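Side-chain contacts in putative acyl-CoA dehydrogenase (Burkholderia xenovorans, PDB 5JSC), which probably belongs to the acyl-CoA dehydrogenase family of flavoproteins and binds flavin-adenine dinucleotide (FAD) in pockets to which neighbouring subunits contribute: residues Ala377-Ile380 / Ala384-Val387; Ser264-Ser269 / Ala336-His341; Phe144-Pro149 / Ser153-Met158. One frame throughout, in Å; residues are numbered along the deposited sequence. Where two conformers were deposited one is given.

Contact 1: residues Ala377-Ile380 / Ala384-Val387. With FAD (flavin-adenine dinucleotide), chain M.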
loop_
_atom_site.group_PDB
_atom_site.type_symbol
_atom_site.label_atom_id
_atom_site.label_comp_id
_atom_site.label_asym_id
_atom_site.label_seq_id
_atom_site.Cartn_x
_atom_site.Cartn_y
_atom_site.Cartn_z
ATOM N N ALA C 377 -2.123 -4.125 -19.866
ATOM C CA ALA C 377 -0.971 -4.621 -20.614
ATOM C C ALA C 377 0.251 -3.720 -20.499
ATOM O O ALA C 377 1.368 -4.200 -20.711
ATOM C CB ALA C 377 -1.316 -4.792 -22.096
ATOM N N LEU C 378 0.079 -2.434 -20.174
ATOM C CA LEU C 378 1.238 -1.542 -20.164
ATOM C C LEU C 378 2.168 -1.828 -18.995
ATOM O O LEU C 378 3.310 -1.361 -19.003
ATOM C CB LEU C 378 0.801 -0.073 -20.141
ATOM C CG LEU C 378 0.396 0.505 -21.511
ATOM C CD1 LEU C 378 -0.903 -0.095 -22.050
ATOM C CD2 LEU C 378 0.304 2.023 -21.480
ATOM N N ARG C 379 1.709 -2.591 -18.000
ATOM C CA ARG C 379 2.568 -3.054 -16.923
ATOM C C ARG C 379 3.342 -4.304 -17.311
ATOM O O ARG C 379 4.141 -4.799 -16.509
ATOM C CB ARG C 379 1.715 -3.309 -15.670
ATOM C CG ARG C 379 1.060 -2.021 -15.132
ATOM C CD ARG C 379 -0.084 -2.328 -14.180
ATOM N NE ARG C 379 0.358 -3.235 -13.118
ATOM C CZ ARG C 379 -0.461 -4.015 -12.414
ATOM N NH1 ARG C 379 -1.766 -3.989 -12.659
ATOM N NH2 ARG C 379 0.030 -4.816 -11.467
ATOM N N ILE C 380 3.145 -4.795 -18.536
ATOM C CA ILE C 380 3.725 -6.049 -19.000
ATOM C C ILE C 380 4.617 -5.837 -20.217
ATOM O O ILE C 380 5.771 -6.291 -20.242
ATOM C CB ILE C 380 2.626 -7.097 -19.298
ATOM C CG1 ILE C 380 1.877 -7.440 -18.004
ATOM C CG2 ILE C 380 3.226 -8.356 -19.927
ATOM C CD1 ILE C 380 0.532 -8.100 -18.216
ATOM N N ALA C 384 8.237 -5.999 -18.150
ATOM C CA ALA C 384 7.269 -5.998 -17.062
ATOM C C ALA C 384 7.769 -5.155 -15.890
ATOM O O ALA C 384 8.969 -4.916 -15.724
ATOM C CB ALA C 384 6.990 -7.429 -16.603
ATOM N N THR C 385 6.821 -4.691 -15.070
ATOM C CA THR C 385 7.176 -3.894 -13.897
ATOM C C THR C 385 8.355 -4.470 -13.126
ATOM O O THR C 385 9.289 -3.751 -12.755
ATOM C CB THR C 385 5.968 -3.787 -12.973
ATOM O OG1 THR C 385 4.959 -3.033 -13.640
ATOM C CG2 THR C 385 6.345 -3.102 -11.651
ATOM N N GLU C 386 8.324 -5.778 -12.884
ATOM C CA GLU C 386 9.355 -6.401 -12.066
ATOM C C GLU C 386 10.716 -6.327 -12.742
ATOM O O GLU C 386 11.739 -6.181 -12.063
ATOM C CB GLU C 386 8.954 -7.850 -11.765
ATOM C CG GLU C 386 7.678 -7.974 -10.877
ATOM C CD GLU C 386 6.384 -7.495 -11.546
ATOM O OE1 GLU C 386 6.232 -7.673 -12.774
ATOM O OE2 GLU C 386 5.510 -6.948 -10.830
ATOM N N VAL C 387 10.748 -6.415 -14.077
ATOM C CA VAL C 387 11.995 -6.213 -14.811
ATOM C C VAL C 387 12.507 -4.796 -14.597
ATOM O O VAL C 387 13.703 -4.583 -14.359
ATOM C CB VAL C 387 11.789 -6.524 -16.308
ATOM C CG1 VAL C 387 13.024 -6.156 -17.116
ATOM C CG2 VAL C 387 11.432 -7.986 -16.508
HETATM P PA FAD M . 7.493 -13.946 -18.692
HETATM O O1A FAD M . 8.815 -13.610 -19.271
HETATM O O2A FAD M . 7.155 -15.430 -18.534
HETATM O O5B FAD M . 7.376 -13.211 -17.288
HETATM C C5B FAD M . 6.227 -13.455 -16.453
HETATM C C4B FAD M . 6.339 -12.492 -15.300
HETATM O O4B FAD M . 7.509 -12.821 -14.530
HETATM C C3B FAD M . 6.578 -11.039 -15.686
HETATM O O3B FAD M . 5.389 -10.367 -16.109
HETATM C C2B FAD M . 7.180 -10.468 -14.401
HETATM O O2B FAD M . 6.140 -10.121 -13.486
HETATM C C1B FAD M . 7.968 -11.670 -13.850
HETATM N N9A FAD M . 9.415 -11.601 -14.017
HETATM C C8A FAD M . 10.112 -11.493 -15.193
HETATM N N7A FAD M . 11.413 -11.545 -15.050
HETATM C C5A FAD M . 11.589 -11.694 -13.680
HETATM C C6A FAD M . 12.739 -11.826 -12.881
HETATM N N6A FAD M . 13.986 -11.804 -13.363
HETATM N N1A FAD M . 12.567 -11.970 -11.547
HETATM C C2A FAD M . 11.320 -11.967 -11.057
HETATM N N3A FAD M . 10.161 -11.850 -11.714
HETATM C C4A FAD M . 10.366 -11.722 -13.032
HETATM N N1 FAD M . 6.722 -8.303 -27.589
HETATM C C2 FAD M . 7.403 -8.008 -28.740
HETATM O O2 FAD M . 8.488 -8.547 -29.019
HETATM N N3 FAD M . 6.876 -7.104 -29.624
HETATM C C4 FAD M . 5.682 -6.427 -29.471
HETATM O O4 FAD M . 5.258 -5.704 -30.368
HETATM C C4X FAD M . 4.986 -6.715 -28.251
HETATM N N5 FAD M . 3.819 -6.164 -28.065
HETATM C C5X FAD M . 3.058 -6.596 -26.990
HETATM C C6 FAD M . 1.749 -6.135 -26.868
HETATM C C7 FAD M . 0.909 -6.614 -25.870
HETATM C C7M FAD M . -0.514 -6.122 -25.803
HETATM C C8 FAD M . 1.397 -7.564 -24.952
HETATM C C8M FAD M . 0.516 -8.114 -23.857
HETATM C C9 FAD M . 2.710 -8.011 -25.060
HETATM C C9A FAD M . 3.541 -7.543 -26.074
HETATM N N10 FAD M . 4.843 -8.052 -26.270
HETATM C C10 FAD M . 5.579 -7.681 -27.368
HETATM C "C1'" FAD M . 5.340 -9.103 -25.372
HETATM C "C2'" FAD M . 5.827 -8.570 -24.028
HETATM O "O2'" FAD M . 7.040 -7.834 -24.182
HETATM C "C3'" FAD M . 6.062 -9.744 -23.078
HETATM O "O3'" FAD M . 4.774 -10.272 -22.795
HETATM C "C4'" FAD M . 6.762 -9.360 -21.776
HETATM O "O4'" FAD M . 8.131 -9.058 -22.053
HETATM C "C5'" FAD M . 6.668 -10.459 -20.738
HETATM O "O5'" FAD M . 7.214 -11.662 -21.317
HETATM P P FAD M . 6.330 -13.012 -21.129
HETATM O O1P FAD M . 4.919 -12.792 -21.551
HETATM O O2P FAD M . 7.034 -14.145 -21.812
HETATM O O3P FAD M . 6.340 -13.272 -19.556
HETATM O O HOH W 1 3.040 -5.678 -10.909
#
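Arg379 and Thr385 join the two segments through their backbones: the N-H of Thr385 bonds to Arg379 O over 3.0 Å, with 152° at the hydrogen. The same oxygen takes a CA-H...O contact from Ala384, whose CA lies 3.4 Å from Arg379 O. Gln355 NE2 of the second subunit also bonds to this oxygen, making it a junction between chains.

Ala384 is the N-cap residue of helix 385-405, and the connection folds back from the end of helix 367-376 to start that helix within the C-terminal domain of the acyl-CoA dehydrogenase fold, against the FAD.

Among the side chains, Thr385 holds OG1 beside its own backbone N (chi1 -66°), which brings OG1 to 3.8 Å from Arg379 CB; Glu344 bonds to this hydroxyl and also forms a salt bridge with Arg379 NE. The guanidinium of Arg379 has a further salt bridge, from NH2 to Asp351 of the second subunit, and a water in its plane links NH2 to Glu386 OE2.

Most of the closest FAD contacts come from 384-387, though Ile380 also lies against the ligand. FAD O2B donates to Glu386 OE1 at 2.6 Å; the bend at chi2 (67°) turns the carboxylate toward the ribose. Ala384 CB packs 3.4 Å from FAD O3B, and Val387 CG2 lies 3.8 Å from N7A of the adenine.

Contact 2: residues Ser264-Ser269 / Ala336-His341. With SO4 (sulfate ion), chain P.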
loop_
_atom_site.group_PDB
_atom_site.type_symbol
_atom_site.label_atom_id
_atom_site.label_comp_id
_atom_site.label_asym_id
_atom_site.label_seq_id
_atom_site.Cartn_x
_atom_site.Cartn_y
_atom_site.Cartn_z
ATOM N N SER C 264 8.169 6.455 -23.571
ATOM C CA SER C 264 6.918 6.705 -24.275
ATOM C C SER C 264 5.786 5.813 -23.772
ATOM O O SER C 264 4.627 6.230 -23.823
ATOM C CB SER C 264 7.123 6.542 -25.793
ATOM O OG SER C 264 6.973 5.195 -26.223
ATOM N N VAL C 265 6.089 4.595 -23.287
ATOM C CA VAL C 265 5.054 3.778 -22.646
ATOM C C VAL C 265 4.601 4.437 -21.359
ATOM O O VAL C 265 3.410 4.425 -21.020
ATOM C CB VAL C 265 5.561 2.348 -22.364
ATOM C CG1 VAL C 265 4.502 1.525 -21.594
ATOM C CG2 VAL C 265 5.921 1.652 -23.653
ATOM N N ALA C 266 5.551 4.998 -20.608
ATOM C CA ALA C 266 5.195 5.779 -19.431
ATOM C C ALA C 266 4.288 6.939 -19.804
ATOM O O ALA C 266 3.315 7.225 -19.097
ATOM C CB ALA C 266 6.459 6.278 -18.738
ATOM N N ALA C 267 4.584 7.608 -20.923
ATOM C CA ALA C 267 3.756 8.730 -21.355
ATOM C C ALA C 267 2.348 8.274 -21.734
ATOM O O ALA C 267 1.363 8.948 -21.408
ATOM C CB ALA C 267 4.433 9.450 -22.523
ATOM N N ALA C 268 2.229 7.136 -22.422
ATOM C CA ALA C 268 0.896 6.624 -22.742
ATOM C C ALA C 268 0.122 6.297 -21.473
ATOM O O ALA C 268 -1.065 6.631 -21.358
ATOM C CB ALA C 268 0.986 5.392 -23.645
ATOM N N SER C 269 0.781 5.654 -20.505
ATOM C CA SER C 269 0.148 5.364 -19.219
ATOM C C SER C 269 -0.388 6.636 -18.584
ATOM O O SER C 269 -1.521 6.679 -18.084
ATOM C CB SER C 269 1.159 4.713 -18.271
ATOM O OG SER C 269 1.667 3.500 -18.786
ATOM N N ALA C 336 13.338 3.350 -17.006
ATOM C CA ALA C 336 12.747 2.252 -16.248
ATOM C C ALA C 336 11.892 2.782 -15.106
ATOM O O ALA C 336 10.769 2.300 -14.882
ATOM C CB ALA C 336 13.846 1.330 -15.707
ATOM N N MET C 337 12.406 3.775 -14.373
ATOM C CA MET C 337 11.637 4.382 -13.287
ATOM C C MET C 337 10.321 4.954 -13.795
ATOM O O MET C 337 9.264 4.760 -13.181
ATOM C CB MET C 337 12.434 5.503 -12.631
ATOM C CG MET C 337 13.269 5.141 -11.471
ATOM S SD MET C 337 13.652 6.701 -10.636
ATOM C CE MET C 337 14.818 6.057 -9.432
ATOM N N ALA C 338 10.375 5.704 -14.898
ATOM C CA ALA C 338 9.174 6.338 -15.429
ATOM C C ALA C 338 8.163 5.298 -15.882
ATOM O O ALA C 338 6.969 5.415 -15.590
ATOM C CB ALA C 338 9.543 7.260 -16.588
ATOM N N LYS C 339 8.629 4.278 -16.619
ATOM C CA LYS C 339 7.725 3.259 -17.143
ATOM C C LYS C 339 7.056 2.502 -16.002
ATOM O O LYS C 339 5.838 2.295 -16.002
ATOM C CB LYS C 339 8.509 2.314 -18.065
ATOM C CG LYS C 339 7.663 1.431 -18.992
ATOM C CD LYS C 339 7.241 0.128 -18.339
ATOM C CE LYS C 339 6.459 -0.752 -19.307
ATOM N NZ LYS C 339 6.033 -2.053 -18.678
ATOM N N TRP C 340 7.850 2.092 -15.018
ATOM C CA TRP C 340 7.338 1.435 -13.820
ATOM C C TRP C 340 6.296 2.296 -13.115
ATOM O O TRP C 340 5.148 1.874 -12.910
ATOM C CB TRP C 340 8.537 1.130 -12.916
ATOM C CG TRP C 340 8.300 0.778 -11.473
ATOM C CD1 TRP C 340 7.135 0.395 -10.869
ATOM C CD2 TRP C 340 9.301 0.769 -10.456
ATOM N NE1 TRP C 340 7.358 0.157 -9.526
ATOM C CE2 TRP C 340 8.686 0.378 -9.258
ATOM C CE3 TRP C 340 10.676 1.058 -10.448
ATOM C CZ2 TRP C 340 9.387 0.289 -8.060
ATOM C CZ3 TRP C 340 11.366 0.969 -9.255
ATOM C CH2 TRP C 340 10.724 0.576 -8.080
ATOM N N HIS C 341 6.675 3.514 -12.728
ATOM C CA HIS C 341 5.798 4.343 -11.899
ATOM C C HIS C 341 4.533 4.743 -12.649
ATOM O O HIS C 341 3.423 4.709 -12.098
ATOM C CB HIS C 341 6.562 5.588 -11.445
ATOM C CG HIS C 341 5.822 6.439 -10.462
ATOM N ND1 HIS C 341 4.781 7.268 -10.822
ATOM C CD2 HIS C 341 6.008 6.619 -9.134
ATOM C CE1 HIS C 341 4.336 7.897 -9.749
ATOM N NE2 HIS C 341 5.067 7.525 -8.712
HETATM S S SO4 P . 2.594 8.562 -5.883
HETATM O O1 SO4 P . 2.754 9.874 -6.514
HETATM O O2 SO4 P . 3.912 7.980 -5.638
HETATM O O3 SO4 P . 1.832 7.678 -6.776
HETATM O O4 SO4 P . 1.911 8.750 -4.601
#
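Helices 250-286 and 332-356 of the C-terminal helical domain pack side by side here, and Ala266 with Val265 on the first meets Ala338 and Lys339 on the second. The short segments run in the same general direction, inclined by 27°, and their axes approach to 7.8 Å. The CA atoms of Ala266 and Lys339 are 4.2 Å apart, a closeness consistent with alanine at 266 and 338 and with a lysine chain that passes alongside.

Ala266 points its methyl at the partner helix. Its CB sits 3.3 Å from Ala338 O and 3.9 Å from Ala338 CB, thus touching both backbone and side chain of one residue. Val318 of helix 298-325 packs on Ala266 as well.

Beside this methyl, Val265 and Lys339 make an apolar crossing. Val265 sets CG1 opposite its backbone N (chi1 176°), where the branch rests 3.8 Å from Lys339 CE. The lysine turns at chi2 (-87°) and then runs fully extended, so that its methylenes pass the valine while the amine travels on to the loop after helix 367-376. There NZ bonds to the carbonyl oxygens of Gly383, Leu378 and Tyr381, three acceptors that satisfy a buried and probably charged ammonium group.

Within helix 250-286, Ser269 OG returns to Val265 O at 3.0 Å; Ser269 N bonds to the same oxygen from the opposite face of its plane. Toward the end of 336-341, His341 packs on Leu317 of helix 298-325 and on Leu309 of the third subunit. Packing between long helices in this way builds the C-terminal alpha-helical bundle of the acyl-CoA dehydrogenase fold.

Contact 3: residues Phe144-Pro149 / Ser153-Met158. With FAD (flavin-adenine dinucleotide), chain M.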
loop_
_atom_site.group_PDB
_atom_site.type_symbol
_atom_site.label_atom_id
_atom_site.label_comp_id
_atom_site.label_asym_id
_atom_site.label_seq_id
_atom_site.Cartn_x
_atom_site.Cartn_y
_atom_site.Cartn_z
ATOM N N PHE C 144 8.055 -4.809 -34.259
ATOM C CA PHE C 144 9.242 -5.086 -33.449
ATOM C C PHE C 144 9.069 -6.492 -32.890
ATOM O O PHE C 144 8.225 -6.706 -32.016
ATOM C CB PHE C 144 9.339 -4.041 -32.335
ATOM C CG PHE C 144 10.536 -4.163 -31.427
ATOM C CD1 PHE C 144 11.760 -3.626 -31.792
ATOM C CD2 PHE C 144 10.412 -4.723 -30.155
ATOM C CE1 PHE C 144 12.851 -3.689 -30.942
ATOM C CE2 PHE C 144 11.504 -4.781 -29.293
ATOM C CZ PHE C 144 12.723 -4.265 -29.690
ATOM N N ALA C 145 9.824 -7.457 -33.409
ATOM C CA ALA C 145 9.584 -8.876 -33.099
ATOM C C ALA C 145 10.729 -9.433 -32.249
ATOM O O ALA C 145 11.736 -9.935 -32.765
ATOM C CB ALA C 145 9.385 -9.696 -34.382
ATOM N N LEU C 146 10.541 -9.382 -30.932
ATOM C CA LEU C 146 11.537 -9.787 -29.949
ATOM C C LEU C 146 11.072 -10.966 -29.113
ATOM O O LEU C 146 11.789 -11.973 -29.007
ATOM C CB LEU C 146 11.869 -8.592 -29.038
ATOM C CG LEU C 146 12.959 -8.808 -27.985
ATOM C CD1 LEU C 146 14.274 -9.166 -28.669
ATOM C CD2 LEU C 146 13.115 -7.563 -27.095
ATOM N N SER C 147 9.876 -10.875 -28.542
ATOM C CA SER C 147 9.354 -11.883 -27.622
ATOM C C SER C 147 9.007 -13.191 -28.331
ATOM O O SER C 147 8.612 -13.214 -29.501
ATOM C CB SER C 147 8.103 -11.343 -26.928
ATOM O OG SER C 147 8.400 -10.150 -26.229
ATOM N N GLU C 148 9.107 -14.284 -27.583
ATOM C CA GLU C 148 8.837 -15.635 -28.047
ATOM C C GLU C 148 7.899 -16.316 -27.065
ATOM O O GLU C 148 7.815 -15.911 -25.900
ATOM C CB GLU C 148 10.145 -16.433 -28.167
ATOM C CG GLU C 148 11.137 -15.758 -29.096
ATOM C CD GLU C 148 12.408 -16.534 -29.292
ATOM O OE1 GLU C 148 12.668 -17.481 -28.516
ATOM O OE2 GLU C 148 13.154 -16.187 -30.229
ATOM N N PRO C 149 7.187 -17.365 -27.500
ATOM C CA PRO C 149 6.296 -18.075 -26.569
ATOM C C PRO C 149 6.980 -18.504 -25.285
ATOM O O PRO C 149 6.370 -18.440 -24.208
ATOM C CB PRO C 149 5.821 -19.275 -27.398
ATOM C CG PRO C 149 5.824 -18.743 -28.819
ATOM C CD PRO C 149 7.066 -17.868 -28.882
ATOM N N SER C 153 10.557 -11.956 -21.034
ATOM C CA SER C 153 11.487 -11.249 -20.154
ATOM C C SER C 153 12.928 -11.681 -20.401
ATOM O O SER C 153 13.843 -10.847 -20.409
ATOM C CB SER C 153 11.116 -11.498 -18.693
ATOM O OG SER C 153 9.786 -11.086 -18.435
ATOM N N ASP C 154 13.153 -12.980 -20.593
ATOM C CA ASP C 154 14.502 -13.530 -20.729
ATOM C C ASP C 154 14.927 -13.512 -22.198
ATOM O O ASP C 154 15.113 -14.545 -22.842
ATOM C CB ASP C 154 14.555 -14.936 -20.146
ATOM C CG ASP C 154 15.964 -15.494 -20.077
ATOM O OD1 ASP C 154 16.934 -14.742 -20.328
ATOM O OD2 ASP C 154 16.094 -16.695 -19.767
ATOM N N VAL C 155 15.118 -12.284 -22.694
ATOM C CA VAL C 155 15.490 -12.032 -24.085
ATOM C C VAL C 155 16.804 -12.707 -24.429
ATOM O O VAL C 155 16.995 -13.206 -25.550
ATOM C CB VAL C 155 15.582 -10.511 -24.322
ATOM C CG1 VAL C 155 16.137 -10.207 -25.700
ATOM C CG2 VAL C 155 14.242 -9.869 -24.130
ATOM N N ALA C 156 17.747 -12.703 -23.486
ATOM C CA ALA C 156 19.072 -13.231 -23.772
ATOM C C ALA C 156 19.035 -14.703 -24.127
ATOM O O ALA C 156 19.987 -15.197 -24.737
ATOM C CB ALA C 156 20.007 -13.016 -22.580
ATOM N N ALA C 157 17.966 -15.416 -23.762
ATOM C CA ALA C 157 17.850 -16.842 -24.027
ATOM C C ALA C 157 16.879 -17.162 -25.162
ATOM O O ALA C 157 16.396 -18.296 -25.246
ATOM C CB ALA C 157 17.429 -17.576 -22.753
ATOM N N MET C 158 16.583 -16.198 -26.036
ATOM C CA MET C 158 15.682 -16.461 -27.152
ATOM C C MET C 158 16.199 -17.623 -27.994
ATOM O O MET C 158 17.404 -17.890 -28.046
ATOM C CB MET C 158 15.528 -15.210 -28.022
ATOM C CG MET C 158 16.776 -14.870 -28.824
ATOM S SD MET C 158 16.503 -13.486 -29.949
ATOM C CE MET C 158 16.300 -12.164 -28.762
HETATM P PA FAD M . 7.493 -13.946 -18.692
HETATM O O1A FAD M . 8.815 -13.610 -19.271
HETATM O O2A FAD M . 7.155 -15.430 -18.534
HETATM O O5B FAD M . 7.376 -13.211 -17.288
HETATM C C5B FAD M . 6.227 -13.455 -16.453
HETATM C C4B FAD M . 6.339 -12.492 -15.300
HETATM O O4B FAD M . 7.509 -12.821 -14.530
HETATM C C3B FAD M . 6.578 -11.039 -15.686
HETATM O O3B FAD M . 5.389 -10.367 -16.109
HETATM C C2B FAD M . 7.180 -10.468 -14.401
HETATM O O2B FAD M . 6.140 -10.121 -13.486
HETATM C C1B FAD M . 7.968 -11.670 -13.850
HETATM N N9A FAD M . 9.415 -11.601 -14.017
HETATM C C8A FAD M . 10.112 -11.493 -15.193
HETATM N N7A FAD M . 11.413 -11.545 -15.050
HETATM C C5A FAD M . 11.589 -11.694 -13.680
HETATM C C6A FAD M . 12.739 -11.826 -12.881
HETATM N N6A FAD M . 13.986 -11.804 -13.363
HETATM N N1A FAD M . 12.567 -11.970 -11.547
HETATM C C2A FAD M . 11.320 -11.967 -11.057
HETATM N N3A FAD M . 10.161 -11.850 -11.714
HETATM C C4A FAD M . 10.366 -11.722 -13.032
HETATM N N1 FAD M . 6.722 -8.303 -27.589
HETATM C C2 FAD M . 7.403 -8.008 -28.740
HETATM O O2 FAD M . 8.488 -8.547 -29.019
HETATM N N3 FAD M . 6.876 -7.104 -29.624
HETATM C C4 FAD M . 5.682 -6.427 -29.471
HETATM O O4 FAD M . 5.258 -5.704 -30.368
HETATM C C4X FAD M . 4.986 -6.715 -28.251
HETATM N N5 FAD M . 3.819 -6.164 -28.065
HETATM C C5X FAD M . 3.058 -6.596 -26.990
HETATM C C6 FAD M . 1.749 -6.135 -26.868
HETATM C C7 FAD M . 0.909 -6.614 -25.870
HETATM C C7M FAD M . -0.514 -6.122 -25.803
HETATM C C8 FAD M . 1.397 -7.564 -24.952
HETATM C C8M FAD M . 0.516 -8.114 -23.857
HETATM C C9 FAD M . 2.710 -8.011 -25.060
HETATM C C9A FAD M . 3.541 -7.543 -26.074
HETATM N N10 FAD M . 4.843 -8.052 -26.270
HETATM C C10 FAD M . 5.579 -7.681 -27.368
HETATM C "C1'" FAD M . 5.340 -9.103 -25.372
HETATM C "C2'" FAD M . 5.827 -8.570 -24.028
HETATM O "O2'" FAD M . 7.040 -7.834 -24.182
HETATM C "C3'" FAD M . 6.062 -9.744 -23.078
HETATM O "O3'" FAD M . 4.774 -10.272 -22.795
HETATM C "C4'" FAD M . 6.762 -9.360 -21.776
HETATM O "O4'" FAD M . 8.131 -9.058 -22.053
HETATM C "C5'" FAD M . 6.668 -10.459 -20.738
HETATM O "O5'" FAD M . 7.214 -11.662 -21.317
HETATM P P FAD M . 6.330 -13.012 -21.129
HETATM O O1P FAD M . 4.919 -12.792 -21.551
HETATM O O2P FAD M . 7.034 -14.145 -21.812
HETATM O O3P FAD M . 6.340 -13.272 -19.556
#
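Leu146 and Glu148 lie on a chain that kinks at Leu146 after strand 144-145 and is extended again at Ser147 and Glu148, whereas Val155 and Met158 lie on a compact one: an inverse gamma turn centred on Asp154 leads into the short 3-10 segment 155-156. The closest CA atoms, those of Glu148 and Met158, are 7.0 Å apart, and no hydrogen bond joins the two segments, so the contact is carried by side chains, in part against backbone. Both belong to the beta middle domain of the acyl-CoA dehydrogenase fold and grip FAD at different points. Phe144 O accepts from flavin N3 at 2.8 Å in a nearly straight bond (174°), and the N-H groups of Leu146 and Ser147 both bond to O2. Ser153 grips the pyrophosphate through N and OG, which both bond to O1A.

Between these holds, Leu146 crosses Val155 and Met158 at about right angles. Its CD1 reaches Val155 CG1 at 3.7 Å and Met158 CE at 3.6 Å, while CD2 meets the other valine branch. The methionine methyl is brought round to the leucine by the bend at chi3 (68°). Phe190 of strand 186-192 packs on both.

Glu148 extends across Met158, its carboxylate held by the backbone N-H groups of Thr159 and Leu160 and by a salt bridge to Lys175; this places Glu148 OE2 3.4 Å from Met158 CB.

Along the chain the order is contact 3, contact 2, contact 1, each closing before the next opens. Contact 3 falls in the middle domain, and the other two in the C-terminal domain. Contacts 1 and 2 have centres about 10 Å apart and touch: Leu378 packs against Ser269 of helix 250-286, and Thr385 packs on Trp340 of helix 332-356. Contact 3 is centred about 14 Å from contact 1, meeting it where Val387 approaches Ser153, and about 20 Å from contact 2, with no touch. Contacts 1 and 3 thus bring two domains to one FAD, beside the second subunit, while contact 2 ties the loop of contact 1 to the helical bundle.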